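Local coordinates for protein possible thiamine biosynthesis enzyme (Candida albicans, PDB 2X7Q) that is of unknown function but has the periplasmic binding protein fold of the SsuA/TauA family and possibly takes part in thiamine biosynthesis, at residues Ser107-Asp110 / Asp111-Asp114; Pro272-Trp275 / Asp276-Val279; Glu294-Asp297 / Val298-Arg302. The protein carries 1 engineered substitution. All blocks are in the same frame, centred on the assembly; numbering follows the deposited sequence.

Contact 1: Ser107-Asp110 / Asp111-Asp114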
ATOM      1  N   SER A 107       4.194  -2.728  25.819  1.00 11.80           N
ATOM      2  CA  SER A 107       5.152  -3.709  26.311  1.00 12.86           C
ATOM      3  C   SER A 107       4.635  -4.410  27.563  1.00 15.28           C
ATOM      4  O   SER A 107       4.819  -5.616  27.730  1.00 15.85           O
ATOM      5  CB  SER A 107       6.497  -3.044  26.601  1.00 13.73           C
ATOM      6  OG  SER A 107       6.372  -2.035  27.584  1.00 15.96           O
ATOM      7  N   ASN A 108       3.987  -3.647  28.438  1.00 15.59           N
ATOM      8  CA  ASN A 108       3.428  -4.191  29.669  1.00 17.52           C
ATOM      9  C   ASN A 108       1.935  -3.904  29.791  1.00 17.72           C
ATOM     10  O   ASN A 108       1.530  -2.953  30.462  1.00 17.43           O
ATOM     11  CB  ASN A 108       4.164  -3.632  30.887  1.00 18.01           C
ATOM     12  CG  ASN A 108       3.689  -4.253  32.189  1.00 23.98           C
ATOM     13  OD1 ASN A 108       3.846  -5.453  32.410  1.00 27.37           O
ATOM     14  ND2 ASN A 108       3.112  -3.433  33.061  1.00 26.35           N
ATOM     15  N   ARG A 109       1.121  -4.731  29.143  1.00 15.75           N
ATOM     16  CA  ARG A 109      -0.326  -4.558  29.176  1.00 14.41           C
ATOM     17  C   ARG A 109      -1.030  -5.835  29.629  1.00 14.63           C
ATOM     18  O   ARG A 109      -1.308  -6.718  28.818  1.00 13.84           O
ATOM     19  CB  ARG A 109      -0.845  -4.142  27.798  1.00 13.10           C
ATOM     20  CG  ARG A 109      -0.309  -2.816  27.299  1.00 12.90           C
ATOM     21  CD  ARG A 109      -0.835  -1.656  28.124  1.00 13.20           C
ATOM     22  NE  ARG A 109      -2.294  -1.604  28.116  1.00 12.91           N
ATOM     23  CZ  ARG A 109      -3.015  -1.008  27.171  1.00 12.81           C
ATOM     24  NH1 ARG A 109      -2.416  -0.412  26.152  1.00 11.14           N
ATOM     25  NH2 ARG A 109      -4.339  -1.012  27.243  1.00 12.53           N
ATOM     26  N   ASP A 110      -1.315  -5.931  30.924  1.00 15.88           N
ATOM     27  CA  ASP A 110      -2.000  -7.099  31.468  1.00 15.81           C
ATOM     28  C   ASP A 110      -3.423  -7.208  30.931  1.00 15.17           C
ATOM     29  O   ASP A 110      -4.015  -8.286  30.932  1.00 14.80           O
ATOM     30  CB  ASP A 110      -2.026  -7.046  32.997  1.00 17.28           C
ATOM     31  CG  ASP A 110      -0.670  -7.314  33.615  1.00 20.21           C
ATOM     32  OD1 ASP A 110       0.294  -7.555  32.860  1.00 22.48           O
ATOM     33  OD2 ASP A 110      -0.571  -7.288  34.859  1.00 24.82           O
ATOM     34  N   ASP A 111      -3.966  -6.087  30.471  1.00 13.43           N
ATOM     35  CA  ASP A 111      -5.345  -6.040  30.002  1.00 13.29           C
ATOM     36  C   ASP A 111      -5.489  -6.449  28.537  1.00 13.81           C
ATOM     37  O   ASP A 111      -6.596  -6.702  28.063  1.00 12.91           O
ATOM     38  CB  ASP A 111      -5.936  -4.645  30.220  1.00 13.74           C
ATOM     39  CG  ASP A 111      -5.151  -3.556  29.509  1.00 13.88           C
ATOM     40  OD1 ASP A 111      -3.934  -3.738  29.287  1.00 13.41           O
ATOM     41  OD2 ASP A 111      -5.754  -2.512  29.182  1.00 12.76           O
ATOM     42  N   VAL A 112      -4.368  -6.519  27.824  1.00 13.76           N
ATOM     43  CA  VAL A 112      -4.392  -6.878  26.410  1.00 12.66           C
ATOM     44  C   VAL A 112      -3.383  -7.975  26.089  1.00 14.83           C
ATOM     45  O   VAL A 112      -2.179  -7.727  26.031  1.00 14.80           O
ATOM     46  CB  VAL A 112      -4.113  -5.655  25.514  1.00 11.70           C
ATOM     47  CG1 VAL A 112      -4.141  -6.057  24.045  1.00 11.36           C
ATOM     48  CG2 VAL A 112      -5.125  -4.555  25.790  1.00 12.13           C
ATOM     49  N   THR A 113      -3.885  -9.188  25.877  1.00 13.95           N
ATOM     50  CA  THR A 113      -3.041 -10.326  25.524  1.00 16.63           C
ATOM     51  C   THR A 113      -3.549 -11.016  24.259  1.00 15.32           C
ATOM     52  O   THR A 113      -2.767 -11.573  23.486  1.00 17.70           O
ATOM     53  CB  THR A 113      -2.974 -11.357  26.669  1.00 16.33           C
ATOM     54  OG1 THR A 113      -4.263 -11.955  26.854  1.00 20.45           O
ATOM     55  CG2 THR A 113      -2.539 -10.688  27.963  1.00 17.85           C
ATOM     56  N   ASP A 114      -4.863 -10.976  24.058  1.00 15.55           N
ATOM     57  CA  ASP A 114      -5.487 -11.585  22.888  1.00 15.85           C
ATOM     58  C   ASP A 114      -6.191 -10.536  22.029  1.00 15.31           C
ATOM     59  O   ASP A 114      -6.646  -9.510  22.535  1.00 14.61           O
ATOM     60  CB  ASP A 114      -6.478 -12.671  23.315  1.00 17.49           C
ATOM     61  CG  ASP A 114      -7.161 -13.336  22.134  1.00 18.73           C
ATOM     62  OD1 ASP A 114      -6.493 -14.102  21.409  1.00 22.21           O
ATOM     63  OD2 ASP A 114      -8.368 -13.097  21.931  1.00 20.21           O
TER
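Arg-109 and Asp-111 clasp each other across a type I beta turn that runs from Arg-109 to Val-112. The guanidinium is used side-on, with one nitrogen for each carboxylate oxygen. NH2 of Arg-109 meets OD2 of Asp-111 at 2.8 Å on a nearly straight line (169°) and in the guanidinium plane. NE of Arg-109 reaches OD1 of Asp-111 at 2.9 Å in a more bent bond, received by the syn lone pair. The two planes stay 35° apart, so the fork is twisted. Bends at chi2 and chi3, together with the length of arginine, let the chain fold back to the residue two places on.

In the backbone, the turn is closed by Val-112 N donating to Arg-109 O at 3.2 Å, while CG2 of Val-112 lies over one guanidinium face. OD1 of Asp-110, at the second position of the turn, stays 6.7 Å from OD1 of Asp-111. Further along the guanidinium, NH1 donates to the carbonyls of Val-162, at the end of helix 155-162, and Ser-171, and NH2 also bridges to Asp-172, just before strand 173-177. The two carboxylates probably offset the arginine's charge and the two carbonyls take NH1 hydrogens, which lets the group be buried.

Contact 2: Pro272-Trp275 / Asp276-Val279; sequences PLDW and DTIV
The start of helix 275-289 is made here, with Asp-274 as its N-cap and Trp-275 as its first residue. An aspartate suits the cap because a short carboxylate can turn back to the first amides of the helix. OD1 of Asp-274 accepts from Asp-276 N at 3.3 Å, the amide coming from above the carboxylate plane. The carbonyl of the same residue begins the helical bonding: Ile-278 N reaches Asp-274 O at 3.0 Å, nearly along the C=O axis, and Thr-277 N adds a weak bond to that oxygen. The methyl CG2 of Thr-277 packs against CB of Asp-274 at 3.4 Å.

The next bond in the helix is Val-279 N to Trp-275 O at 2.9 Å, and the side chains of that pair meet as well. CG2 of Val-279 stands 3.5 Å from the centroid of the Trp-275 six-membered ring, only 5° off the ring normal, in a CH-pi contact. CG1 of Val-279 lies against CE2 and CZ2 of the same ring. The branched valine thus sets two methyls along the broad indole. Trp-275 holds CG anti to its N (chi1 -169°), which swings the ring to where Val-279 can cover it.

Leu-273 CD1 touches CB of Ile-278, and both residues pack on strand 88-95, the edge of one five-stranded sheet. Trp-275 and Val-279 face helix 296-306, through Asn-304 and Leu-303, with Lys-309 in a cation-pi contact with the indole; OG1 of Thr-277 accepts from Ser-201 N.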
ATOM      1  N   PRO A 272      -2.650  -7.733 -18.264  1.00 13.77           N
ATOM      2  CA  PRO A 272      -3.626  -7.031 -17.425  1.00 13.39           C
ATOM      3  C   PRO A 272      -3.587  -7.534 -15.986  1.00 12.80           C
ATOM      4  O   PRO A 272      -3.230  -8.689 -15.749  1.00 11.84           O
ATOM      5  CB  PRO A 272      -4.967  -7.398 -18.068  1.00 13.80           C
ATOM      6  CG  PRO A 272      -4.634  -7.696 -19.484  1.00 15.11           C
ATOM      7  CD  PRO A 272      -3.270  -8.316 -19.466  1.00 14.10           C
ATOM      8  N   LEU A 273      -3.947  -6.671 -15.039  1.00 12.23           N
ATOM      9  CA  LEU A 273      -3.974  -7.050 -13.631  1.00 11.72           C
ATOM     10  C   LEU A 273      -4.971  -8.174 -13.384  1.00 13.04           C
ATOM     11  O   LEU A 273      -5.930  -8.340 -14.139  1.00 13.02           O
ATOM     12  CB  LEU A 273      -4.303  -5.841 -12.754  1.00 12.16           C
ATOM     13  CG  LEU A 273      -5.621  -5.105 -12.994  1.00 11.76           C
ATOM     14  CD1 LEU A 273      -6.785  -5.827 -12.338  1.00 13.03           C
ATOM     15  CD2 LEU A 273      -5.527  -3.683 -12.466  1.00 11.30           C
ATOM     16  N   ASP A 274      -4.734  -8.949 -12.332  1.00 12.99           N
ATOM     17  CA  ASP A 274      -5.621 -10.049 -11.980  1.00 13.91           C
ATOM     18  C   ASP A 274      -6.897  -9.518 -11.335  1.00 13.93           C
ATOM     19  O   ASP A 274      -6.896  -9.112 -10.175  1.00 12.67           O
ATOM     20  CB  ASP A 274      -4.915 -11.032 -11.046  1.00 13.81           C
ATOM     21  CG  ASP A 274      -5.716 -12.298 -10.822  1.00 16.45           C
ATOM     22  OD1 ASP A 274      -6.848 -12.391 -11.344  1.00 17.20           O
ATOM     23  OD2 ASP A 274      -5.211 -13.205 -10.131  1.00 19.46           O
ATOM     24  N   TRP A 275      -7.983  -9.527 -12.101  1.00 13.34           N
ATOM     25  CA  TRP A 275      -9.259  -8.983 -11.653  1.00 13.66           C
ATOM     26  C   TRP A 275      -9.759  -9.646 -10.371  1.00 14.13           C
ATOM     27  O   TRP A 275     -10.298  -8.978  -9.492  1.00 13.68           O
ATOM     28  CB  TRP A 275     -10.305  -9.126 -12.761  1.00 14.20           C
ATOM     29  CG  TRP A 275     -11.565  -8.362 -12.501  1.00 14.60           C
ATOM     30  CD1 TRP A 275     -12.737  -8.854 -11.998  1.00 15.69           C
ATOM     31  CD2 TRP A 275     -11.783  -6.960 -12.722  1.00 14.83           C
ATOM     32  NE1 TRP A 275     -13.668  -7.847 -11.899  1.00 16.12           N
ATOM     33  CE2 TRP A 275     -13.107  -6.681 -12.335  1.00 15.95           C
ATOM     34  CE3 TRP A 275     -10.982  -5.926 -13.213  1.00 14.32           C
ATOM     35  CZ2 TRP A 275     -13.651  -5.397 -12.427  1.00 16.71           C
ATOM     36  CZ3 TRP A 275     -11.526  -4.657 -13.300  1.00 15.06           C
ATOM     37  CH2 TRP A 275     -12.846  -4.403 -12.909  1.00 14.44           C
ATOM     38  N   ASP A 276      -9.569 -10.958 -10.266  1.00 13.80           N
ATOM     39  CA  ASP A 276     -10.061 -11.716  -9.119  1.00 16.66           C
ATOM     40  C   ASP A 276      -9.441 -11.261  -7.798  1.00 16.52           C
ATOM     41  O   ASP A 276     -10.130 -11.167  -6.783  1.00 17.12           O
ATOM     42  CB  ASP A 276      -9.816 -13.214  -9.322  1.00 18.06           C
ATOM     43  CG  ASP A 276     -10.228 -14.043  -8.117  1.00 20.21           C
ATOM     44  OD1 ASP A 276     -11.429 -14.041  -7.771  1.00 20.54           O
ATOM     45  OD2 ASP A 276      -9.349 -14.694  -7.513  1.00 25.13           O
ATOM     46  N   THR A 277      -8.141 -10.983  -7.813  1.00 14.80           N
ATOM     47  CA  THR A 277      -7.421 -10.645  -6.587  1.00 15.48           C
ATOM     48  C   THR A 277      -7.432  -9.151  -6.275  1.00 16.07           C
ATOM     49  O   THR A 277      -7.491  -8.758  -5.109  1.00 17.81           O
ATOM     50  CB  THR A 277      -5.960 -11.146  -6.630  1.00 15.33           C
ATOM     51  OG1 THR A 277      -5.327 -10.892  -5.370  1.00 17.02           O
ATOM     52  CG2 THR A 277      -5.182 -10.443  -7.730  1.00 14.06           C
ATOM     53  N   ILE A 278      -7.379  -8.321  -7.314  1.00 12.88           N
ATOM     54  CA  ILE A 278      -7.350  -6.871  -7.133  1.00 13.41           C
ATOM     55  C   ILE A 278      -8.738  -6.286  -6.877  1.00 12.74           C
ATOM     56  O   ILE A 278      -8.899  -5.382  -6.056  1.00 12.38           O
ATOM     57  CB  ILE A 278      -6.721  -6.160  -8.350  1.00 11.53           C
ATOM     58  CG1 ILE A 278      -5.237  -6.519  -8.473  1.00 11.86           C
ATOM     59  CG2 ILE A 278      -6.892  -4.655  -8.236  1.00 10.55           C
ATOM     60  CD1 ILE A 278      -4.392  -6.056  -7.306  1.00 10.96           C
ATOM     61  N   VAL A 279      -9.739  -6.811  -7.578  1.00 12.30           N
ATOM     62  CA  VAL A 279     -11.100  -6.286  -7.484  1.00 13.34           C
ATOM     63  C   VAL A 279     -12.041  -7.181  -6.675  1.00 14.46           C
ATOM     64  O   VAL A 279     -12.564  -6.771  -5.637  1.00 14.31           O
ATOM     65  CB  VAL A 279     -11.706  -6.067  -8.879  1.00 12.23           C
ATOM     66  CG1 VAL A 279     -13.168  -5.648  -8.765  1.00 15.68           C
ATOM     67  CG2 VAL A 279     -10.902  -5.036  -9.641  1.00 13.01           C
TER

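Contact 3: Glu294-Asp297 / Val298-Arg302; sequences ESDD and VILKR
Asp-296 O takes the amide of Leu-300 at 2.7 Å in a nearly straight bond (162°), the second of three successive i+4 bonds, after Ile-299 N to Ser-295 O at 3.0 Å and before Lys-301 N to Asp-297 O. The side chains of Asp-296 and Leu-300 run alongside each other in the same direction, and both rest on Lys-283 of helix 275-289.

This is the N-terminal turn of helix 296-306, with Ser-295 at the N-cap position. Serine is a common choice there, being small and polar, and the two aspartates that follow place negative charge at the end where the helix dipole is positive, which probably steadies it. In Glu-294, just before the cap, CB points toward the helix and lies 3.8 Å from CG1 of Ile-299, the buried residue of this turn. Ile-299 also lays CD1 near the carbonyl oxygen of Glu-294.

Glu-294 and Arg-302 do not touch through their charged atoms, OE2 and NH1 being 4.7 Å apart. A water joins them instead, donating to Glu-294 OE2 at 2.8 Å and accepting from Arg-302 NH1 at 3.0 Å at the guanidinium edge. CG1 of Val-298 covers one guanidinium face, 3.7 Å above its centre. The arginine chain, extended from CG to NE, carries NH1 on to the carbonyl of Ala-82 as well, while Lys-287 NZ donates to Glu-294 O.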
ATOM      1  N   GLU A 294     -21.881   0.593   0.249  1.00 15.04           N
ATOM      2  CA  GLU A 294     -22.470   0.639  -1.083  1.00 16.30           C
ATOM      3  C   GLU A 294     -22.839  -0.761  -1.566  1.00 17.78           C
ATOM      4  O   GLU A 294     -22.152  -1.734  -1.253  1.00 17.59           O
ATOM      5  CB  GLU A 294     -21.511   1.302  -2.076  1.00 16.55           C
ATOM      6  CG  GLU A 294     -21.318   2.799  -1.866  1.00 16.25           C
ATOM      7  CD  GLU A 294     -20.449   3.125  -0.665  1.00 16.07           C
ATOM      8  OE1 GLU A 294     -19.775   2.211  -0.146  1.00 16.82           O
ATOM      9  OE2 GLU A 294     -20.435   4.299  -0.240  1.00 14.89           O
ATOM     10  N   SER A 295     -23.927  -0.858  -2.323  1.00 17.93           N
ATOM     11  CA  SER A 295     -24.385  -2.146  -2.834  1.00 19.95           C
ATOM     12  C   SER A 295     -23.357  -2.748  -3.790  1.00 19.80           C
ATOM     13  O   SER A 295     -22.474  -2.048  -4.286  1.00 20.17           O
ATOM     14  CB  SER A 295     -25.738  -2.002  -3.535  1.00 21.41           C
ATOM     15  OG  SER A 295     -25.606  -1.278  -4.748  1.00 20.72           O
ATOM     16  N   ASP A 296     -23.484  -4.044  -4.053  1.00 20.04           N
ATOM     17  CA  ASP A 296     -22.517  -4.756  -4.882  1.00 20.08           C
ATOM     18  C   ASP A 296     -22.455  -4.211  -6.306  1.00 19.69           C
ATOM     19  O   ASP A 296     -21.381  -3.868  -6.798  1.00 19.15           O
ATOM     20  CB  ASP A 296     -22.837  -6.251  -4.913  1.00 20.45           C
ATOM     21  CG  ASP A 296     -21.768  -7.060  -5.622  1.00 25.10           C
ATOM     22  OD1 ASP A 296     -20.570  -6.765  -5.426  1.00 24.16           O
ATOM     23  OD2 ASP A 296     -22.126  -7.988  -6.378  1.00 26.12           O
ATOM     24  N   ASP A 297     -23.608  -4.134  -6.967  1.00 20.43           N
ATOM     25  CA  ASP A 297     -23.654  -3.713  -8.366  1.00 21.58           C
ATOM     26  C   ASP A 297     -23.280  -2.242  -8.554  1.00 19.88           C
ATOM     27  O   ASP A 297     -22.910  -1.824  -9.652  1.00 17.91           O
ATOM     28  CB  ASP A 297     -25.025  -4.010  -8.983  1.00 21.47           C
ATOM     29  CG  ASP A 297     -26.167  -3.413  -8.187  1.00 26.53           C
ATOM     30  OD1 ASP A 297     -25.986  -2.326  -7.598  1.00 27.60           O
ATOM     31  OD2 ASP A 297     -27.255  -4.025  -8.162  1.00 28.31           O
ATOM     32  N   VAL A 298     -23.389  -1.458  -7.486  1.00 19.05           N
ATOM     33  CA  VAL A 298     -22.942  -0.069  -7.512  1.00 17.76           C
ATOM     34  C   VAL A 298     -21.420  -0.025  -7.417  1.00 15.85           C
ATOM     35  O   VAL A 298     -20.767   0.755  -8.109  1.00 14.75           O
ATOM     36  CB  VAL A 298     -23.561   0.750  -6.366  1.00 18.79           C
ATOM     37  CG1 VAL A 298     -22.831   2.073  -6.198  1.00 16.59           C
ATOM     38  CG2 VAL A 298     -25.042   0.978  -6.624  1.00 19.45           C
ATOM     39  N   ILE A 299     -20.863  -0.877  -6.562  1.00 16.01           N
ATOM     40  CA  ILE A 299     -19.415  -1.008  -6.447  1.00 16.57           C
ATOM     41  C   ILE A 299     -18.833  -1.581  -7.735  1.00 15.03           C
ATOM     42  O   ILE A 299     -17.820  -1.098  -8.237  1.00 15.08           O
ATOM     43  CB  ILE A 299     -19.018  -1.913  -5.262  1.00 16.00           C
ATOM     44  CG1 ILE A 299     -19.521  -1.318  -3.944  1.00 15.70           C
ATOM     45  CG2 ILE A 299     -17.510  -2.102  -5.218  1.00 14.69           C
ATOM     46  CD1 ILE A 299     -19.236  -2.186  -2.735  1.00 15.97           C
ATOM     47  N   LEU A 300     -19.486  -2.609  -8.271  1.00 16.05           N
ATOM     48  CA  LEU A 300     -19.038  -3.249  -9.505  1.00 16.34           C
ATOM     49  C   LEU A 300     -18.963  -2.267 -10.666  1.00 15.56           C
ATOM     50  O   LEU A 300     -17.964  -2.212 -11.382  1.00 15.33           O
ATOM     51  CB  LEU A 300     -19.967  -4.404  -9.886  1.00 17.59           C
ATOM     52  CG  LEU A 300     -19.402  -5.816  -9.734  1.00 20.55           C
ATOM     53  CD1 LEU A 300     -17.913  -5.822 -10.058  1.00 19.26           C
ATOM     54  CD2 LEU A 300     -19.652  -6.341  -8.334  1.00 21.77           C
ATOM     55  N   LYS A 301     -20.035  -1.504 -10.855  1.00 16.45           N
ATOM     56  CA  LYS A 301     -20.120  -0.565 -11.966  1.00 16.18           C
ATOM     57  C   LYS A 301     -19.055   0.520 -11.863  1.00 15.54           C
ATOM     58  O   LYS A 301     -18.532   0.985 -12.874  1.00 15.56           O
ATOM     59  CB  LYS A 301     -21.516   0.063 -12.040  1.00 18.11           C
ATOM     60  CG  LYS A 301     -21.699   1.006 -13.218  1.00 19.14           C
ATOM     61  CD  LYS A 301     -23.159   1.377 -13.428  1.00 21.95           C
ATOM     62  CE  LYS A 301     -23.323   2.251 -14.665  1.00 24.72           C
ATOM     63  NZ  LYS A 301     -24.752   2.518 -14.990  1.00 27.67           N
ATOM     64  N   ARG A 302     -18.729   0.913 -10.637  1.00 13.52           N
ATOM     65  CA  ARG A 302     -17.724   1.946 -10.419  1.00 14.34           C
ATOM     66  C   ARG A 302     -16.312   1.421 -10.668  1.00 13.58           C
ATOM     67  O   ARG A 302     -15.455   2.141 -11.180  1.00 13.84           O
ATOM     68  CB  ARG A 302     -17.846   2.526  -9.009  1.00 13.26           C
ATOM     69  CG  ARG A 302     -19.105   3.351  -8.799  1.00 14.33           C
ATOM     70  CD  ARG A 302     -19.224   3.828  -7.366  1.00 15.13           C
ATOM     71  NE  ARG A 302     -20.366   4.716  -7.178  1.00 15.36           N
ATOM     72  CZ  ARG A 302     -20.743   5.209  -6.002  1.00 14.93           C
ATOM     73  NH1 ARG A 302     -20.071   4.899  -4.904  1.00 13.41           N
ATOM     74  NH2 ARG A 302     -21.794   6.011  -5.923  1.00 17.98           N
TER
HETATM   75  O   HOH W   1     -21.227   5.963  -2.397  1.00 14.82           O

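Contacts 2 and 3 are neighbours, and contact 1 is remote from both. The centres of contacts 2 and 3 lie about 16 Å apart, with nearest atoms about 5 Å apart and no touch. Each forms the N-terminal turn of a helix, and those helices, 275-289 and 296-306, follow one another in the chain and pack together. Contact 1 instead sits in the loop after strand 100-106, which belongs to the other five-stranded sheet; its centre is about 39 Å from that of contact 2 and about 40 Å from that of contact 3. In contact 3, the Arg-302 side chain lies about 6 Å from a bound calcium ion.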